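Local coordinates for protein VP5 (Halorubrum pleomorphic virus 2, PDB 6QGI) that probably drives fusion of the viral envelope with the membrane of its haloarchaeal host, as a glycosylated envelope protein, at residues His71-Ile82 with His468-Trp479. Residues are numbered along the deposited sequence; the frame is centred on the assembly and turned at random.
Sequences HTAYTDAKIAAI and HTDSNYITQEEW
Lys78, on helix 66-86, reaches across to the turn that leads into helix 476-496, whose start carries a capping box, Thr475 with Glu478; the contact fastens two helices almost 400 residues apart in the chain. A lysine suits this place because its long arm, extended beyond CG, carries one ammonium group to three acceptors of the turn. Lys78 NZ gives hydrogen bonds to Thr469 O at 2.8 Å, in the carbonyl plane, to Asn472 O at 3.0 Å, from above that carbonyl plane, and to His468 ND1 at 2.9 Å, in the plane of the imidazole. The bond to ND1 should keep the proton of His468 on NE2, which makes a weak bond to Thr75 OG1. That hydroxyl donates to His71 O, which accepts Thr75 N from the opposite face of its plane.

His468 is flat enough to slip between helix and turn: Tyr473 CE2 lies over the centre of one face, while Thr75 N approaches the other. His71 and Tyr74 complete an aromatic cluster with it. The imidazole of His71 is tilted 49° to that of His468; its CG stands anti to the backbone N (chi1 -179°), which turns the ring edge toward His468 N, a weak donor to His71 ND1.

Farther along, Trp479 enters as a knob among Thr75, Lys78, Ile79 and Ile82. Trp479 CZ2 lies 3.5 Å from Lys78 CB, at the edge of the broad indole, and Tyr473 CD1 covers the centre of one face. Val264 and Leu267 also touch this side chain, and Trp249 of helix 225-253 donates to Asn472 O.

In the second shell, Glu478 OE1, met from above the carboxylate plane, accepts from Tyr473 N at 2.9 Å, tying the helix start back to the turn. Tyr473 O in turn receives Trp479 NE1 at 2.9 Å, the indole N-H arriving from above the carbonyl plane.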
ATOM      1  N   HIS A  71      11.395  -3.875 -14.596  1.00 21.36           N
ATOM      2  CA  HIS A  71      10.770  -3.808 -15.921  1.00 21.28           C
ATOM      3  C   HIS A  71      10.713  -2.363 -16.420  1.00 25.64           C
ATOM      4  O   HIS A  71      11.036  -2.105 -17.582  1.00 25.85           O
ATOM      5  CB  HIS A  71       9.347  -4.415 -15.863  1.00 21.69           C
ATOM      6  CG  HIS A  71       8.618  -4.430 -17.173  1.00 25.30           C
ATOM      7  ND1 HIS A  71       8.900  -5.371 -18.147  1.00 27.59           N
ATOM      8  CD2 HIS A  71       7.612  -3.638 -17.613  1.00 26.92           C
ATOM      9  CE1 HIS A  71       8.073  -5.115 -19.149  1.00 27.32           C
ATOM     10  NE2 HIS A  71       7.282  -4.077 -18.876  1.00 27.46           N
ATOM     11  N   THR A  72      10.303  -1.427 -15.537  1.00 22.07           N
ATOM     12  CA  THR A  72      10.175  -0.001 -15.842  1.00 22.02           C
ATOM     13  C   THR A  72      11.562   0.582 -16.137  1.00 27.44           C
ATOM     14  O   THR A  72      11.714   1.274 -17.146  1.00 27.77           O
ATOM     15  CB  THR A  72       9.435   0.717 -14.709  1.00 25.27           C
ATOM     16  OG1 THR A  72       8.166   0.089 -14.549  1.00 24.65           O
ATOM     17  CG2 THR A  72       9.223   2.199 -14.980  1.00 23.55           C
ATOM     18  N   ALA A  73      12.571   0.258 -15.290  1.00 24.47           N
ATOM     19  CA  ALA A  73      13.960   0.699 -15.447  1.00 25.07           C
ATOM     20  C   ALA A  73      14.486   0.317 -16.820  1.00 30.67           C
ATOM     21  O   ALA A  73      15.007   1.181 -17.526  1.00 31.56           O
ATOM     22  CB  ALA A  73      14.836   0.097 -14.357  1.00 25.60           C
ATOM     23  N   TYR A  74      14.267  -0.949 -17.229  1.00 27.86           N
ATOM     24  CA  TYR A  74      14.681  -1.480 -18.524  1.00 29.02           C
ATOM     25  C   TYR A  74      14.014  -0.756 -19.704  1.00 32.91           C
ATOM     26  O   TYR A  74      14.704  -0.458 -20.669  1.00 32.85           O
ATOM     27  CB  TYR A  74      14.388  -2.975 -18.611  1.00 30.84           C
ATOM     28  CG  TYR A  74      15.548  -3.879 -18.257  1.00 32.99           C
ATOM     29  CD1 TYR A  74      16.733  -3.844 -18.989  1.00 35.50           C
ATOM     30  CD2 TYR A  74      15.430  -4.837 -17.254  1.00 33.38           C
ATOM     31  CE1 TYR A  74      17.793  -4.700 -18.690  1.00 36.62           C
ATOM     32  CE2 TYR A  74      16.479  -5.702 -16.951  1.00 34.44           C
ATOM     33  CZ  TYR A  74      17.660  -5.626 -17.670  1.00 42.15           C
ATOM     34  OH  TYR A  74      18.700  -6.471 -17.376  1.00 43.62           O
ATOM     35  N   THR A  75      12.697  -0.455 -19.622  1.00 29.25           N
ATOM     36  CA  THR A  75      11.955   0.253 -20.675  1.00 29.12           C
ATOM     37  C   THR A  75      12.635   1.608 -20.984  1.00 32.95           C
ATOM     38  O   THR A  75      12.945   1.863 -22.144  1.00 33.65           O
ATOM     39  CB  THR A  75      10.468   0.412 -20.285  1.00 33.41           C
ATOM     40  OG1 THR A  75       9.879  -0.881 -20.129  1.00 31.11           O
ATOM     41  CG2 THR A  75       9.667   1.195 -21.314  1.00 31.61           C
ATOM     42  N   ASP A  76      12.917   2.428 -19.947  1.00 28.76           N
ATOM     43  CA  ASP A  76      13.553   3.747 -20.071  1.00 28.86           C
ATOM     44  C   ASP A  76      15.003   3.655 -20.525  1.00 31.73           C
ATOM     45  O   ASP A  76      15.455   4.507 -21.289  1.00 32.03           O
ATOM     46  CB  ASP A  76      13.497   4.505 -18.734  1.00 30.77           C
ATOM     47  CG  ASP A  76      12.127   5.008 -18.311  1.00 44.10           C
ATOM     48  OD1 ASP A  76      11.198   4.992 -19.153  1.00 45.32           O
ATOM     49  OD2 ASP A  76      11.988   5.432 -17.145  1.00 50.27           O
ATOM     50  N   ALA A  77      15.735   2.647 -20.024  1.00 27.23           N
ATOM     51  CA  ALA A  77      17.138   2.400 -20.347  1.00 26.68           C
ATOM     52  C   ALA A  77      17.294   1.970 -21.800  1.00 30.07           C
ATOM     53  O   ALA A  77      18.156   2.512 -22.496  1.00 31.32           O
ATOM     54  CB  ALA A  77      17.704   1.338 -19.423  1.00 26.94           C
ATOM     55  N   LYS A  78      16.450   1.018 -22.265  1.00 24.66           N
ATOM     56  CA  LYS A  78      16.473   0.515 -23.641  1.00 24.60           C
ATOM     57  C   LYS A  78      16.079   1.608 -24.636  1.00 28.89           C
ATOM     58  O   LYS A  78      16.766   1.744 -25.647  1.00 28.87           O
ATOM     59  CB  LYS A  78      15.587  -0.725 -23.812  1.00 26.38           C
ATOM     60  CG  LYS A  78      16.214  -1.981 -23.217  1.00 35.12           C
ATOM     61  CD  LYS A  78      15.344  -3.215 -23.362  1.00 38.20           C
ATOM     62  CE  LYS A  78      15.921  -4.346 -22.555  1.00 40.85           C
ATOM     63  NZ  LYS A  78      15.096  -5.562 -22.683  1.00 45.04           N
ATOM     64  N   ILE A  79      15.026   2.420 -24.329  1.00 25.41           N
ATOM     65  CA  ILE A  79      14.562   3.516 -25.198  1.00 25.91           C
ATOM     66  C   ILE A  79      15.709   4.518 -25.424  1.00 32.68           C
ATOM     67  O   ILE A  79      16.027   4.810 -26.580  1.00 33.76           O
ATOM     68  CB  ILE A  79      13.264   4.194 -24.671  1.00 28.07           C
ATOM     69  CG1 ILE A  79      12.055   3.269 -24.911  1.00 28.06           C
ATOM     70  CG2 ILE A  79      13.019   5.570 -25.332  1.00 29.28           C
ATOM     71  CD1 ILE A  79      10.872   3.547 -24.072  1.00 30.83           C
ATOM     72  N   ALA A  80      16.361   4.979 -24.333  1.00 29.93           N
ATOM     73  CA  ALA A  80      17.492   5.913 -24.383  1.00 30.70           C
ATOM     74  C   ALA A  80      18.682   5.318 -25.141  1.00 36.08           C
ATOM     75  O   ALA A  80      19.362   6.046 -25.866  1.00 37.75           O
ATOM     76  CB  ALA A  80      17.914   6.297 -22.980  1.00 30.90           C
ATOM     77  N   ALA A  81      18.916   4.000 -24.990  1.00 31.56           N
ATOM     78  CA  ALA A  81      19.980   3.284 -25.691  1.00 31.68           C
ATOM     79  C   ALA A  81      19.669   3.205 -27.187  1.00 35.95           C
ATOM     80  O   ALA A  81      20.588   3.326 -27.992  1.00 36.38           O
ATOM     81  CB  ALA A  81      20.152   1.885 -25.108  1.00 31.83           C
ATOM     82  N   ILE A  82      18.372   3.036 -27.557  1.00 32.27           N
ATOM     83  CA  ILE A  82      17.915   2.948 -28.952  1.00 33.13           C
ATOM     84  C   ILE A  82      18.060   4.333 -29.628  1.00 37.80           C
ATOM     85  O   ILE A  82      18.436   4.386 -30.800  1.00 38.55           O
ATOM     86  CB  ILE A  82      16.465   2.356 -29.075  1.00 35.89           C
ATOM     87  CG1 ILE A  82      16.445   0.858 -28.680  1.00 35.67           C
ATOM     88  CG2 ILE A  82      15.885   2.526 -30.501  1.00 37.48           C
ATOM     89  CD1 ILE A  82      15.081   0.305 -28.182  1.00 41.33           C
ATOM     90  N   HIS A 468      11.181  -7.535 -19.254  1.00 31.85           N
ATOM     91  CA  HIS A 468      12.470  -7.257 -19.868  1.00 31.93           C
ATOM     92  C   HIS A 468      13.574  -8.138 -19.316  1.00 37.69           C
ATOM     93  O   HIS A 468      13.563  -8.528 -18.146  1.00 36.98           O
ATOM     94  CB  HIS A 468      12.854  -5.797 -19.665  1.00 31.73           C
ATOM     95  CG  HIS A 468      12.109  -4.835 -20.524  1.00 34.85           C
ATOM     96  ND1 HIS A 468      12.585  -4.456 -21.759  1.00 37.02           N
ATOM     97  CD2 HIS A 468      10.987  -4.134 -20.256  1.00 35.86           C
ATOM     98  CE1 HIS A 468      11.723  -3.566 -22.220  1.00 36.29           C
ATOM     99  NE2 HIS A 468      10.735  -3.352 -21.356  1.00 36.04           N
ATOM    100  N   THR A 469      14.544  -8.422 -20.180  1.00 36.17           N
ATOM    101  CA  THR A 469      15.749  -9.218 -19.967  1.00 36.86           C
ATOM    102  C   THR A 469      16.858  -8.523 -20.743  1.00 43.14           C
ATOM    103  O   THR A 469      16.588  -7.564 -21.470  1.00 43.19           O
ATOM    104  CB  THR A 469      15.541 -10.690 -20.441  1.00 45.49           C
ATOM    105  OG1 THR A 469      15.553 -10.759 -21.868  1.00 45.98           O
ATOM    106  CG2 THR A 469      14.290 -11.353 -19.870  1.00 44.60           C
ATOM    107  N   ASP A 470      18.096  -9.001 -20.618  1.00 41.40           N
ATOM    108  CA  ASP A 470      19.210  -8.422 -21.364  1.00 42.04           C
ATOM    109  C   ASP A 470      19.167  -8.795 -22.857  1.00 45.50           C
ATOM    110  O   ASP A 470      19.872  -8.173 -23.638  1.00 46.44           O
ATOM    111  CB  ASP A 470      20.566  -8.824 -20.745  1.00 44.63           C
ATOM    112  CG  ASP A 470      20.693 -10.246 -20.212  1.00 57.91           C
ATOM    113  OD1 ASP A 470      19.913 -11.122 -20.648  1.00 59.80           O
ATOM    114  OD2 ASP A 470      21.595 -10.486 -19.373  1.00 62.87           O
ATOM    115  N   SER A 471      18.403  -9.813 -23.262  1.00 41.59           N
ATOM    116  CA  SER A 471      18.361 -10.190 -24.683  1.00 42.32           C
ATOM    117  C   SER A 471      17.023  -9.853 -25.383  1.00 45.24           C
ATOM    118  O   SER A 471      16.940 -10.015 -26.602  1.00 46.34           O
ATOM    119  CB  SER A 471      18.670 -11.675 -24.846  1.00 46.73           C
ATOM    120  OG  SER A 471      17.739 -12.479 -24.143  1.00 55.52           O
ATOM    121  N   ASN A 472      15.996  -9.371 -24.652  1.00 39.52           N
ATOM    122  CA  ASN A 472      14.703  -9.094 -25.288  1.00 38.78           C
ATOM    123  C   ASN A 472      14.498  -7.602 -25.661  1.00 41.02           C
ATOM    124  O   ASN A 472      15.357  -6.765 -25.376  1.00 40.37           O
ATOM    125  CB  ASN A 472      13.541  -9.599 -24.423  1.00 38.13           C
ATOM    126  CG  ASN A 472      13.419  -8.996 -23.066  1.00 53.91           C
ATOM    127  OD1 ASN A 472      14.036  -7.993 -22.749  1.00 49.00           O
ATOM    128  ND2 ASN A 472      12.622  -9.629 -22.254  1.00 45.83           N
ATOM    129  N   TYR A 473      13.342  -7.299 -26.321  1.00 36.02           N
ATOM    130  CA  TYR A 473      12.903  -5.983 -26.828  1.00 34.68           C
ATOM    131  C   TYR A 473      13.960  -5.415 -27.781  1.00 38.43           C
ATOM    132  O   TYR A 473      14.435  -4.284 -27.641  1.00 37.76           O
ATOM    133  CB  TYR A 473      12.543  -5.032 -25.676  1.00 33.77           C
ATOM    134  CG  TYR A 473      11.240  -5.414 -25.011  1.00 33.35           C
ATOM    135  CD1 TYR A 473      10.027  -4.921 -25.481  1.00 35.14           C
ATOM    136  CD2 TYR A 473      11.211  -6.308 -23.945  1.00 33.20           C
ATOM    137  CE1 TYR A 473       8.821  -5.299 -24.900  1.00 35.16           C
ATOM    138  CE2 TYR A 473      10.013  -6.652 -23.320  1.00 33.40           C
ATOM    139  CZ  TYR A 473       8.818  -6.152 -23.811  1.00 39.10           C
ATOM    140  OH  TYR A 473       7.622  -6.500 -23.252  1.00 37.09           O
ATOM    141  N   ILE A 474      14.315  -6.251 -28.768  1.00 35.20           N
ATOM    142  CA  ILE A 474      15.305  -5.984 -29.805  1.00 35.49           C
ATOM    143  C   ILE A 474      14.606  -5.905 -31.173  1.00 39.78           C
ATOM    144  O   ILE A 474      15.271  -5.723 -32.194  1.00 40.95           O
ATOM    145  CB  ILE A 474      16.435  -7.055 -29.769  1.00 38.93           C
ATOM    146  CG1 ILE A 474      15.893  -8.487 -30.051  1.00 39.96           C
ATOM    147  CG2 ILE A 474      17.189  -6.993 -28.429  1.00 38.47           C
ATOM    148  CD1 ILE A 474      16.951  -9.532 -30.492  1.00 47.63           C
ATOM    149  N   THR A 475      13.259  -6.027 -31.183  1.00 35.05           N
ATOM    150  CA  THR A 475      12.426  -5.946 -32.389  1.00 35.26           C
ATOM    151  C   THR A 475      11.329  -4.906 -32.182  1.00 38.28           C
ATOM    152  O   THR A 475      10.923  -4.660 -31.044  1.00 36.92           O
ATOM    153  CB  THR A 475      11.817  -7.321 -32.789  1.00 39.08           C
ATOM    154  OG1 THR A 475      10.697  -7.638 -31.960  1.00 38.37           O
ATOM    155  CG2 THR A 475      12.830  -8.461 -32.793  1.00 34.20           C
ATOM    156  N   GLN A 476      10.837  -4.323 -33.291  1.00 35.84           N
ATOM    157  CA  GLN A 476       9.772  -3.319 -33.322  1.00 35.73           C
ATOM    158  C   GLN A 476       8.447  -3.912 -32.819  1.00 40.82           C
ATOM    159  O   GLN A 476       7.751  -3.255 -32.038  1.00 40.44           O
ATOM    160  CB  GLN A 476       9.607  -2.755 -34.749  1.00 37.89           C
ATOM    161  CG  GLN A 476       8.665  -1.549 -34.868  1.00 39.91           C
ATOM    162  CD  GLN A 476       9.248  -0.292 -34.278  1.00 46.98           C
ATOM    163  OE1 GLN A 476      10.226   0.266 -34.783  1.00 38.86           O
ATOM    164  NE2 GLN A 476       8.657   0.180 -33.193  1.00 36.90           N
ATOM    165  N   GLU A 477       8.117  -5.152 -33.253  1.00 37.94           N
ATOM    166  CA  GLU A 477       6.906  -5.889 -32.883  1.00 38.09           C
ATOM    167  C   GLU A 477       6.762  -5.950 -31.355  1.00 40.87           C
ATOM    168  O   GLU A 477       5.700  -5.605 -30.833  1.00 40.42           O
ATOM    169  CB  GLU A 477       6.939  -7.302 -33.495  1.00 40.65           C
ATOM    170  CG  GLU A 477       5.632  -8.074 -33.369  1.00 55.39           C
ATOM    171  CD  GLU A 477       5.622  -9.506 -33.880  1.00 80.40           C
ATOM    172  OE1 GLU A 477       6.708 -10.055 -34.180  1.00 71.56           O
ATOM    173  OE2 GLU A 477       4.516 -10.086 -33.970  1.00 77.63           O
ATOM    174  N   GLU A 478       7.856  -6.334 -30.652  1.00 36.39           N
ATOM    175  CA  GLU A 478       7.952  -6.431 -29.191  1.00 34.36           C
ATOM    176  C   GLU A 478       7.583  -5.109 -28.512  1.00 36.43           C
ATOM    177  O   GLU A 478       6.781  -5.112 -27.578  1.00 35.91           O
ATOM    178  CB  GLU A 478       9.375  -6.839 -28.774  1.00 35.24           C
ATOM    179  CG  GLU A 478       9.695  -8.310 -28.973  1.00 45.37           C
ATOM    180  CD  GLU A 478      11.119  -8.670 -28.597  1.00 65.52           C
ATOM    181  OE1 GLU A 478      11.342  -9.047 -27.424  1.00 64.94           O
ATOM    182  OE2 GLU A 478      12.013  -8.569 -29.467  1.00 57.41           O
ATOM    183  N   TRP A 479       8.152  -3.988 -29.001  1.00 31.87           N
ATOM    184  CA  TRP A 479       7.928  -2.638 -28.481  1.00 30.34           C
ATOM    185  C   TRP A 479       6.519  -2.113 -28.779  1.00 34.67           C
ATOM    186  O   TRP A 479       5.946  -1.423 -27.933  1.00 33.52           O
ATOM    187  CB  TRP A 479       8.973  -1.677 -29.040  1.00 28.64           C
ATOM    188  CG  TRP A 479      10.290  -1.778 -28.338  1.00 28.47           C
ATOM    189  CD1 TRP A 479      11.428  -2.357 -28.813  1.00 31.57           C
ATOM    190  CD2 TRP A 479      10.593  -1.318 -27.015  1.00 27.06           C
ATOM    191  NE1 TRP A 479      12.435  -2.256 -27.882  1.00 30.27           N
ATOM    192  CE2 TRP A 479      11.949  -1.626 -26.766  1.00 30.78           C
ATOM    193  CE3 TRP A 479       9.850  -0.664 -26.013  1.00 27.39           C
ATOM    194  CZ2 TRP A 479      12.581  -1.300 -25.558  1.00 29.10           C
ATOM    195  CZ3 TRP A 479      10.481  -0.328 -24.823  1.00 27.79           C
ATOM    196  CH2 TRP A 479      11.832  -0.639 -24.607  1.00 28.29           C
TER